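Local coordinates for T-lymphoma invasion and metastasis-inducing protein 2 (PDB 3A8P), which activates the small GTPase Rac1 by stimulating exchange of its GDP for GTP, and is represented here by its PHCCEx domain, a protein- and membrane-binding module, at residues 19-24 and 32-37; 40-45 and 53-58; 156-161 and 183-188. All coordinates share one frame; numbering follows the deposited sequence.

Interaction 1 (19-24 and 32-37); sequences FKPLVT and ELVARR
Arg37 lies across Lys20, Pro21 and Leu22, and a long chain suits this place because nearly every part of it touches something. Its CB rests 3.3 Å from Pro21 O. CG takes the crowded position between the backbone N and the carbonyl carbon (chi1 64°), which lays the extended chain against the strand, and here it meets Lys20 CE at 3.6 Å. CD returns to the proline, 3.2 Å from Pro21 O, while NE passes 3.6 Å from Leu22 CD1. At the tip, NH1 donates to Val34 O over 3.2 Å, tying the guanidinium to its own loop. Lys20 and Arg37 thus meet through their methylenes, although both chains carry positive charge.

Ahead of this loop the chain forms the antiparallel hairpin of strands 11-26 and 30-33, within the first PH domain. Thr24 and Glu32 are a hydrogen-bonded pair, joined N to O in both directions, and Val23 and Leu33 the non-hydrogen-bonded pair beside it. Leu22 and Val23 both face Val101, a classic beta bulge in strand 11-26. Val34 N donates to Leu22 O at 3.0 Å.

Compact branched residues suit the apolar flanks: Val34 CG1 packs 4.1 Å from Pro21 CG, and Val23 CG2 4.0 Å from Leu33 CD2. Thr24 sets its methyl beside Glu32 CG, and its OG1 hydrogen-bonds Asp100.

Interaction 2 (40-45 and 53-58); sequences KQYWVT and FYETYG
In the PH-domain hairpin of strands 40-47 and 50-54, Trp43 faces Tyr54 as an antiparallel hydrogen-bonded pair, Trp43 N giving to Tyr54 O at 2.8 Å and Tyr54 N to Trp43 O at 2.9 Å. Next to it, Val44 and Phe53 form a non-hydrogen-bonded pair whose side chains lie on the other face of the sheet. There Val44 sets CG2 over the Phe53 ring, 4.1 Å from its centroid, a CH-pi contact for which a short branched residue is well suited. Phe53 turns its edge toward the face of Tyr42 in an offset T-shaped pair with planes at 83°, CD1 of Phe53 coming 3.5 Å from CD2 of Tyr42.

On the Trp43 side the chain beyond the strand curls back. CG of Trp43, opposite the backbone N (chi1 172°), puts the indole where Tyr57 can turn its edge to the face of the six-membered ring, centroids 4.7 Å apart. The indole also has a polar edge: NE1 donates in the ring plane to a water 2.9 Å away, which in turn donates to Gly58 O.

Strand 11-26 flanks strand 40-47, bringing the Trp16 ring edge-to-face with Trp43, while strand 70-73 lines the far side of strand 50-54, where Cys70 and Leu72 pack on Phe53.

Interaction 3 (156-161 and 183-188); sequences KMKKMA and QWEQNL
The indole of Trp184 receives Met157 on one face: CB of Met157 stands 3.5 Å from the centroid of the six-membered ring and 13° off its normal, a CH-pi contact. CG of Met157 follows it, 3.6 Å from Trp184 CH2, before the chain bends and carries the sulfur obliquely past the ring, with SD 5.3 Å from the same centroid in a Met-aromatic contact. The backbone of Lys158, at CA, lies over this face too. Ala161 approaches the indole obliquely, its CB 4.2 Å from Trp184 NE1; a small residue suits a place where a wide ring comes so near the helix. Were Trp184 replaced by an alanine, a gap would probably open beneath Met157 and Ala161, and the methionine would lose its aromatic partner.

Lys158 bridges the remaining distance with its methylenes. With CG turned opposite the backbone N (chi1 -177°), the chain crosses the neighbouring helix, where CD meets Leu188 CD1 at 4.0 Å and CE meets Glu185 CB at 3.8 Å. The ammonium is near Glu185 but beyond salt-bridge range of it; its salt bridge is with Glu162, one turn onward in its own helix.

Segments 156-161 and 183-188, parts of the antiparallel helices 136-165 and 171-206, meet at 162° with their axes 9.6 Å apart at closest approach; the second lies in a predicted coiled coil. Ile181 extends the packing against Lys158 and Ala161, and Asp154 borders Trp184 and Leu188.

Interactions 1 and 2 belong to one PH-domain sheet, where strands 11-26 and 40-47 are neighbours: Phe19 N probably donates to Lys40 O, and the Phe19 ring packs on Phe53 and Tyr42. Both are hairpin contacts with backbone hydrogen bonds, but interaction 1 is a surface contact of aliphatic chains and an arginine, whereas interaction 2 is partly buried and aromatic, with Val44 and Phe53 on its inner side. Interaction 3, in the CC-Ex region, is again a surface contact, yet it joins two helices mainly through side chains, with no backbone bonds between them, around one tryptophan. Its centre is about 45 Å from that of interaction 2, across the centre of the chain.

Interaction 1 (19-24 and 32-37)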
loop_
_atom_site.group_PDB
_atom_site.type_symbol
_atom_site.label_atom_id
_atom_site.label_comp_id
_atom_site.label_asym_id
_atom_site.label_seq_id
_atom_site.Cartn_x
_atom_site.Cartn_y
_atom_site.Cartn_z
ATOM N N PHE A 19 -5.510 -9.831 -14.865
ATOM C CA PHE A 19 -5.953 -9.214 -13.622
ATOM C C PHE A 19 -6.695 -10.180 -12.708
ATOM O O PHE A 19 -7.438 -11.049 -13.166
ATOM C CB PHE A 19 -6.855 -8.032 -13.982
ATOM C CG PHE A 19 -7.593 -7.445 -12.823
ATOM C CD1 PHE A 19 -6.924 -6.702 -11.854
ATOM C CD2 PHE A 19 -8.969 -7.611 -12.711
ATOM C CE1 PHE A 19 -7.614 -6.129 -10.794
ATOM C CE2 PHE A 19 -9.674 -7.039 -11.646
ATOM C CZ PHE A 19 -8.995 -6.296 -10.687
ATOM N N LYS A 20 -6.498 -10.012 -11.406
ATOM C CA LYS A 20 -7.145 -10.861 -10.427
ATOM C C LYS A 20 -7.249 -10.163 -9.080
ATOM O O LYS A 20 -6.236 -9.812 -8.472
ATOM C CB LYS A 20 -6.356 -12.164 -10.277
ATOM C CG LYS A 20 -6.921 -13.155 -9.276
ATOM C CD LYS A 20 -6.085 -14.423 -9.282
ATOM C CE LYS A 20 -6.645 -15.479 -8.354
ATOM N NZ LYS A 20 -5.929 -16.777 -8.524
ATOM N N PRO A 21 -8.481 -9.931 -8.605
ATOM C CA PRO A 21 -8.689 -9.277 -7.312
ATOM C C PRO A 21 -8.268 -10.279 -6.241
ATOM O O PRO A 21 -8.525 -11.479 -6.377
ATOM C CB PRO A 21 -10.188 -8.992 -7.313
ATOM C CG PRO A 21 -10.741 -10.133 -8.110
ATOM C CD PRO A 21 -9.768 -10.232 -9.259
ATOM N N LEU A 22 -7.615 -9.796 -5.187
ATOM C CA LEU A 22 -7.130 -10.682 -4.133
ATOM C C LEU A 22 -7.724 -10.454 -2.745
ATOM O O LEU A 22 -8.134 -11.403 -2.074
ATOM C CB LEU A 22 -5.602 -10.580 -4.046
ATOM C CG LEU A 22 -4.890 -11.487 -3.044
ATOM C CD1 LEU A 22 -5.169 -12.940 -3.392
ATOM C CD2 LEU A 22 -3.395 -11.210 -3.068
ATOM N N VAL A 23 -7.750 -9.204 -2.308
ATOM C CA VAL A 23 -8.270 -8.874 -0.993
ATOM C C VAL A 23 -9.221 -7.689 -1.072
ATOM O O VAL A 23 -9.036 -6.787 -1.892
ATOM C CB VAL A 23 -7.121 -8.504 -0.015
ATOM C CG1 VAL A 23 -7.695 -8.095 1.335
ATOM C CG2 VAL A 23 -6.167 -9.686 0.152
ATOM N N THR A 24 -10.241 -7.697 -0.218
ATOM C CA THR A 24 -11.201 -6.605 -0.179
ATOM C C THR A 24 -11.628 -6.323 1.260
ATOM O O THR A 24 -11.560 -7.194 2.123
ATOM C CB THR A 24 -12.456 -6.914 -1.022
ATOM O OG1 THR A 24 -13.295 -5.752 -1.049
ATOM C CG2 THR A 24 -13.240 -8.079 -0.425
ATOM N N GLU A 32 -10.765 -9.582 3.813
ATOM C CA GLU A 32 -11.097 -10.954 3.467
ATOM C C GLU A 32 -10.668 -11.245 2.037
ATOM O O GLU A 32 -10.646 -10.353 1.194
ATOM C CB GLU A 32 -12.601 -11.211 3.615
ATOM C CG GLU A 32 -13.442 -10.749 2.440
ATOM C CD GLU A 32 -14.865 -11.284 2.499
ATOM O OE1 GLU A 32 -15.656 -10.968 1.582
ATOM O OE2 GLU A 32 -15.193 -12.020 3.459
ATOM N N LEU A 33 -10.315 -12.495 1.770
ATOM C CA LEU A 33 -9.915 -12.882 0.425
ATOM C C LEU A 33 -11.143 -12.825 -0.468
ATOM O O LEU A 33 -12.221 -13.266 -0.072
ATOM C CB LEU A 33 -9.348 -14.299 0.423
ATOM C CG LEU A 33 -7.999 -14.486 1.112
ATOM C CD1 LEU A 33 -7.603 -15.953 1.083
ATOM C CD2 LEU A 33 -6.951 -13.640 0.402
ATOM N N VAL A 34 -10.989 -12.266 -1.664
ATOM C CA VAL A 34 -12.100 -12.178 -2.599
ATOM C C VAL A 34 -12.465 -13.597 -3.015
ATOM O O VAL A 34 -11.588 -14.411 -3.305
ATOM C CB VAL A 34 -11.720 -11.364 -3.846
ATOM C CG1 VAL A 34 -12.889 -11.328 -4.819
ATOM C CG2 VAL A 34 -11.320 -9.955 -3.442
ATOM N N ALA A 35 -13.759 -13.894 -3.031
ATOM C CA ALA A 35 -14.227 -15.224 -3.398
ATOM C C ALA A 35 -14.471 -15.361 -4.897
ATOM O O ALA A 35 -14.925 -14.417 -5.546
ATOM C CB ALA A 35 -15.501 -15.552 -2.633
ATOM N N ARG A 36 -14.160 -16.541 -5.433
ATOM C CA ARG A 36 -14.354 -16.837 -6.852
ATOM C C ARG A 36 -13.400 -16.041 -7.748
ATOM O O ARG A 36 -13.642 -15.858 -8.940
ATOM C CB ARG A 36 -15.841 -16.606 -7.212
ATOM C CG ARG A 36 -16.181 -15.745 -8.434
ATOM C CD ARG A 36 -15.981 -14.254 -8.173
ATOM N NE ARG A 36 -16.699 -13.412 -9.132
ATOM C CZ ARG A 36 -16.513 -13.431 -10.450
ATOM N NH1 ARG A 36 -17.221 -12.621 -11.229
ATOM N NH2 ARG A 36 -15.625 -14.254 -10.994
ATOM N N ARG A 37 -12.289 -15.601 -7.168
ATOM C CA ARG A 37 -11.303 -14.827 -7.915
ATOM C C ARG A 37 -10.557 -15.682 -8.940
ATOM O O ARG A 37 -10.141 -16.802 -8.645
ATOM C CB ARG A 37 -10.306 -14.177 -6.948
ATOM C CG ARG A 37 -9.459 -15.154 -6.151
ATOM C CD ARG A 37 -8.567 -14.424 -5.154
ATOM N NE ARG A 37 -7.603 -15.318 -4.510
ATOM C CZ ARG A 37 -7.923 -16.328 -3.704
ATOM N NH1 ARG A 37 -9.194 -16.589 -3.426
ATOM N NH2 ARG A 37 -6.967 -17.082 -3.178
#

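Interaction 2 (40-45 and 53-58)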
loop_
_atom_site.group_PDB
_atom_site.type_symbol
_atom_site.label_atom_id
_atom_site.label_comp_id
_atom_site.label_asym_id
_atom_site.label_seq_id
_atom_site.Cartn_x
_atom_site.Cartn_y
_atom_site.Cartn_z
ATOM N N LYS A 40 -8.282 -12.820 -15.450
ATOM C CA LYS A 40 -8.940 -12.394 -16.680
ATOM C C LYS A 40 -7.998 -11.397 -17.337
ATOM O O LYS A 40 -7.341 -10.617 -16.650
ATOM C CB LYS A 40 -10.281 -11.719 -16.379
ATOM C CG LYS A 40 -11.289 -12.626 -15.696
ATOM C CD LYS A 40 -12.551 -11.862 -15.327
ATOM C CE LYS A 40 -13.529 -12.742 -14.556
ATOM N NZ LYS A 40 -14.722 -11.962 -14.125
ATOM N N GLN A 41 -7.931 -11.418 -18.662
ATOM C CA GLN A 41 -7.050 -10.511 -19.393
ATOM C C GLN A 41 -7.803 -9.273 -19.856
ATOM O O GLN A 41 -8.956 -9.357 -20.249
ATOM C CB GLN A 41 -6.449 -11.233 -20.601
ATOM C CG GLN A 41 -5.443 -10.418 -21.385
ATOM C CD GLN A 41 -4.962 -11.155 -22.616
ATOM O OE1 GLN A 41 -5.767 -11.699 -23.369
ATOM N NE2 GLN A 41 -3.652 -11.171 -22.834
ATOM N N TYR A 42 -7.145 -8.120 -19.808
ATOM C CA TYR A 42 -7.765 -6.875 -20.229
ATOM C C TYR A 42 -6.730 -5.979 -20.878
ATOM O O TYR A 42 -5.548 -6.061 -20.562
ATOM C CB TYR A 42 -8.307 -6.089 -19.027
ATOM C CG TYR A 42 -9.446 -6.707 -18.253
ATOM C CD1 TYR A 42 -10.755 -6.630 -18.725
ATOM C CD2 TYR A 42 -9.222 -7.333 -17.029
ATOM C CE1 TYR A 42 -11.811 -7.153 -17.997
ATOM C CE2 TYR A 42 -10.272 -7.865 -16.290
ATOM C CZ TYR A 42 -11.565 -7.767 -16.779
ATOM O OH TYR A 42 -12.618 -8.253 -16.042
ATOM N N TRP A 43 -7.180 -5.119 -21.781
ATOM C CA TRP A 43 -6.295 -4.137 -22.368
ATOM C C TRP A 43 -6.473 -3.022 -21.336
ATOM O O TRP A 43 -7.587 -2.527 -21.137
ATOM C CB TRP A 43 -6.793 -3.677 -23.736
ATOM C CG TRP A 43 -5.999 -2.524 -24.258
ATOM C CD1 TRP A 43 -6.368 -1.210 -24.263
ATOM C CD2 TRP A 43 -4.670 -2.571 -24.786
ATOM N NE1 TRP A 43 -5.349 -0.433 -24.757
ATOM C CE2 TRP A 43 -4.294 -1.242 -25.087
ATOM C CE3 TRP A 43 -3.758 -3.607 -25.034
ATOM C CZ2 TRP A 43 -3.036 -0.917 -25.626
ATOM C CZ3 TRP A 43 -2.504 -3.283 -25.574
ATOM C CH2 TRP A 43 -2.159 -1.946 -25.861
ATOM N N VAL A 44 -5.390 -2.639 -20.670
ATOM C CA VAL A 44 -5.472 -1.629 -19.622
ATOM C C VAL A 44 -4.787 -0.309 -19.958
ATOM O O VAL A 44 -3.748 -0.291 -20.602
ATOM C CB VAL A 44 -4.872 -2.202 -18.305
ATOM C CG1 VAL A 44 -4.842 -1.135 -17.212
ATOM C CG2 VAL A 44 -5.689 -3.396 -17.850
ATOM N N THR A 45 -5.383 0.799 -19.528
ATOM C CA THR A 45 -4.785 2.113 -19.762
ATOM C C THR A 45 -4.707 2.896 -18.447
ATOM O O THR A 45 -5.552 2.734 -17.566
ATOM C CB THR A 45 -5.599 2.948 -20.781
ATOM O OG1 THR A 45 -6.843 3.348 -20.191
ATOM C CG2 THR A 45 -5.877 2.135 -22.037
ATOM N N PHE A 53 -10.077 -0.558 -17.617
ATOM C CA PHE A 53 -9.994 -1.900 -18.173
ATOM C C PHE A 53 -10.926 -2.070 -19.367
ATOM O O PHE A 53 -12.124 -1.844 -19.257
ATOM C CB PHE A 53 -10.353 -2.932 -17.102
ATOM C CG PHE A 53 -9.384 -2.989 -15.956
ATOM C CD1 PHE A 53 -8.701 -4.167 -15.665
ATOM C CD2 PHE A 53 -9.152 -1.870 -15.163
ATOM C CE1 PHE A 53 -7.802 -4.232 -14.600
ATOM C CE2 PHE A 53 -8.250 -1.924 -14.091
ATOM C CZ PHE A 53 -7.576 -3.110 -13.812
ATOM N N TYR A 54 -10.367 -2.466 -20.506
ATOM C CA TYR A 54 -11.146 -2.681 -21.721
ATOM C C TYR A 54 -11.028 -4.154 -22.079
ATOM O O TYR A 54 -9.945 -4.734 -21.967
ATOM C CB TYR A 54 -10.583 -1.846 -22.872
ATOM C CG TYR A 54 -10.666 -0.360 -22.657
ATOM C CD1 TYR A 54 -11.766 0.375 -23.117
ATOM C CD2 TYR A 54 -9.647 0.320 -21.998
ATOM C CE1 TYR A 54 -11.837 1.754 -22.927
ATOM C CE2 TYR A 54 -9.708 1.689 -21.802
ATOM C CZ TYR A 54 -10.802 2.402 -22.270
ATOM O OH TYR A 54 -10.840 3.762 -22.096
ATOM N N GLU A 55 -12.123 -4.765 -22.512
ATOM C CA GLU A 55 -12.065 -6.170 -22.876
ATOM C C GLU A 55 -11.433 -6.424 -24.242
ATOM O O GLU A 55 -11.155 -7.569 -24.597
ATOM C CB GLU A 55 -13.459 -6.796 -22.791
ATOM C CG GLU A 55 -13.709 -7.452 -21.432
ATOM C CD GLU A 55 -15.172 -7.708 -21.141
ATOM O OE1 GLU A 55 -15.461 -8.331 -20.095
ATOM O OE2 GLU A 55 -16.028 -7.281 -21.949
ATOM N N THR A 56 -11.187 -5.364 -25.005
ATOM C CA THR A 56 -10.567 -5.521 -26.314
ATOM C C THR A 56 -9.540 -4.426 -26.572
ATOM O O THR A 56 -9.646 -3.322 -26.040
ATOM C CB THR A 56 -11.614 -5.493 -27.457
ATOM O OG1 THR A 56 -12.183 -4.181 -27.554
ATOM C CG2 THR A 56 -12.727 -6.500 -27.187
ATOM N N TYR A 57 -8.538 -4.742 -27.385
ATOM C CA TYR A 57 -7.501 -3.777 -27.716
ATOM C C TYR A 57 -8.097 -2.637 -28.530
ATOM O O TYR A 57 -9.010 -2.849 -29.327
ATOM C CB TYR A 57 -6.387 -4.444 -28.523
ATOM C CG TYR A 57 -5.485 -3.448 -29.207
ATOM C CD1 TYR A 57 -4.632 -2.628 -28.470
ATOM C CD2 TYR A 57 -5.524 -3.286 -30.590
ATOM C CE1 TYR A 57 -3.840 -1.666 -29.093
ATOM C CE2 TYR A 57 -4.737 -2.327 -31.224
ATOM C CZ TYR A 57 -3.899 -1.521 -30.469
ATOM O OH TYR A 57 -3.123 -0.572 -31.093
ATOM N N GLY A 58 -7.571 -1.434 -28.336
ATOM C CA GLY A 58 -8.081 -0.293 -29.073
ATOM C C GLY A 58 -7.045 0.787 -29.318
ATOM O O GLY A 58 -6.358 1.219 -28.389
HETATM O O HOH W 1 -5.544 2.364 -25.587
#

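Interaction 3 (156-161 and 183-188)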
loop_
_atom_site.group_PDB
_atom_site.type_symbol
_atom_site.label_atom_id
_atom_site.label_comp_id
_atom_site.label_asym_id
_atom_site.label_seq_id
_atom_site.Cartn_x
_atom_site.Cartn_y
_atom_site.Cartn_z
ATOM N N LYS A 156 8.883 7.089 21.258
ATOM C CA LYS A 156 9.216 7.503 22.616
ATOM C C LYS A 156 7.965 7.612 23.477
ATOM O O LYS A 156 7.973 7.215 24.642
ATOM C CB LYS A 156 9.964 8.843 22.604
ATOM C CG LYS A 156 11.358 8.754 21.989
ATOM C CD LYS A 156 12.030 10.120 21.915
ATOM C CE LYS A 156 13.408 10.027 21.270
ATOM N NZ LYS A 156 14.069 11.367 21.211
ATOM N N MET A 157 6.886 8.149 22.912
ATOM C CA MET A 157 5.645 8.284 23.670
ATOM C C MET A 157 5.141 6.912 24.093
ATOM O O MET A 157 4.666 6.735 25.222
ATOM C CB MET A 157 4.563 8.981 22.839
ATOM C CG MET A 157 4.840 10.447 22.547
ATOM S SD MET A 157 5.133 11.391 24.049
ATOM C CE MET A 157 6.933 11.464 24.015
ATOM N N LYS A 158 5.258 5.952 23.179
ATOM C CA LYS A 158 4.813 4.586 23.420
ATOM C C LYS A 158 5.586 3.935 24.559
ATOM O O LYS A 158 5.006 3.208 25.370
ATOM C CB LYS A 158 4.953 3.739 22.147
ATOM C CG LYS A 158 4.431 2.313 22.286
ATOM C CD LYS A 158 4.371 1.620 20.925
ATOM C CE LYS A 158 3.963 0.154 21.037
ATOM N NZ LYS A 158 5.068 -0.708 21.563
ATOM N N LYS A 159 6.891 4.180 24.617
ATOM C CA LYS A 159 7.693 3.615 25.695
ATOM C C LYS A 159 7.325 4.276 27.017
ATOM O O LYS A 159 7.277 3.615 28.046
ATOM C CB LYS A 159 9.187 3.793 25.426
ATOM C CG LYS A 159 9.707 2.873 24.344
ATOM C CD LYS A 159 11.221 2.948 24.230
ATOM C CE LYS A 159 11.711 2.088 23.071
ATOM N NZ LYS A 159 11.233 0.674 23.209
ATOM N N MET A 160 7.062 5.579 26.991
ATOM C CA MET A 160 6.693 6.273 28.218
ATOM C C MET A 160 5.384 5.703 28.771
ATOM O O MET A 160 5.279 5.424 29.964
ATOM C CB MET A 160 6.529 7.776 27.974
ATOM C CG MET A 160 6.130 8.566 29.223
ATOM S SD MET A 160 7.513 8.899 30.362
ATOM C CE MET A 160 8.005 7.309 30.837
ATOM N N ALA A 161 4.395 5.535 27.899
ATOM C CA ALA A 161 3.101 4.999 28.298
ATOM C C ALA A 161 3.278 3.615 28.919
ATOM O O ALA A 161 2.685 3.314 29.950
ATOM C CB ALA A 161 2.160 4.922 27.093
ATOM N N GLN A 183 -3.014 2.488 20.217
ATOM C CA GLN A 183 -3.194 3.568 19.265
ATOM C C GLN A 183 -1.819 4.050 18.818
ATOM O O GLN A 183 -1.590 4.251 17.621
ATOM C CB GLN A 183 -3.996 4.725 19.883
ATOM C CG GLN A 183 -4.361 5.815 18.873
ATOM C CD GLN A 183 -5.179 5.274 17.703
ATOM O OE1 GLN A 183 -6.308 4.828 17.881
ATOM N NE2 GLN A 183 -4.599 5.303 16.501
ATOM N N TRP A 184 -0.908 4.228 19.774
ATOM C CA TRP A 184 0.456 4.665 19.461
ATOM C C TRP A 184 1.079 3.678 18.476
ATOM O O TRP A 184 1.776 4.063 17.536
ATOM C CB TRP A 184 1.335 4.689 20.716
ATOM C CG TRP A 184 1.073 5.797 21.697
ATOM C CD1 TRP A 184 0.756 5.657 23.022
ATOM C CD2 TRP A 184 1.220 7.205 21.466
ATOM N NE1 TRP A 184 0.706 6.887 23.628
ATOM C CE2 TRP A 184 0.985 7.855 22.699
ATOM C CE3 TRP A 184 1.534 7.979 20.341
ATOM C CZ2 TRP A 184 1.051 9.244 22.837
ATOM C CZ3 TRP A 184 1.601 9.360 20.479
ATOM C CH2 TRP A 184 1.360 9.978 21.720
ATOM N N GLU A 185 0.822 2.398 18.717
ATOM C CA GLU A 185 1.353 1.329 17.889
ATOM C C GLU A 185 0.768 1.366 16.483
ATOM O O GLU A 185 1.482 1.150 15.499
ATOM C CB GLU A 185 1.069 -0.016 18.561
ATOM C CG GLU A 185 1.480 -1.235 17.773
ATOM C CD GLU A 185 1.283 -2.507 18.578
ATOM O OE1 GLU A 185 2.151 -2.829 19.418
ATOM O OE2 GLU A 185 0.250 -3.180 18.385
ATOM N N GLN A 186 -0.529 1.638 16.382
ATOM C CA GLN A 186 -1.159 1.707 15.080
ATOM C C GLN A 186 -0.686 2.953 14.335
ATOM O O GLN A 186 -0.444 2.899 13.126
ATOM C CB GLN A 186 -2.683 1.684 15.217
ATOM C CG GLN A 186 -3.193 0.328 15.702
ATOM C CD GLN A 186 -4.701 0.160 15.598
ATOM O OE1 GLN A 186 -5.217 -0.941 15.780
ATOM N NE2 GLN A 186 -5.411 1.239 15.303
ATOM N N ASN A 187 -0.541 4.069 15.044
ATOM C CA ASN A 187 -0.062 5.297 14.406
ATOM C C ASN A 187 1.331 5.057 13.813
ATOM O O ASN A 187 1.659 5.554 12.736
ATOM C CB ASN A 187 0.024 6.451 15.413
ATOM C CG ASN A 187 -1.334 6.916 15.891
ATOM O OD1 ASN A 187 -2.364 6.553 15.333
ATOM N ND2 ASN A 187 -1.336 7.741 16.929
ATOM N N LEU A 188 2.149 4.289 14.523
ATOM C CA LEU A 188 3.504 3.992 14.060
ATOM C C LEU A 188 3.525 3.132 12.797
ATOM O O LEU A 188 4.378 3.309 11.931
ATOM C CB LEU A 188 4.300 3.310 15.173
ATOM C CG LEU A 188 4.701 4.241 16.322
ATOM C CD1 LEU A 188 5.222 3.430 17.500
ATOM C CD2 LEU A 188 5.767 5.213 15.828
#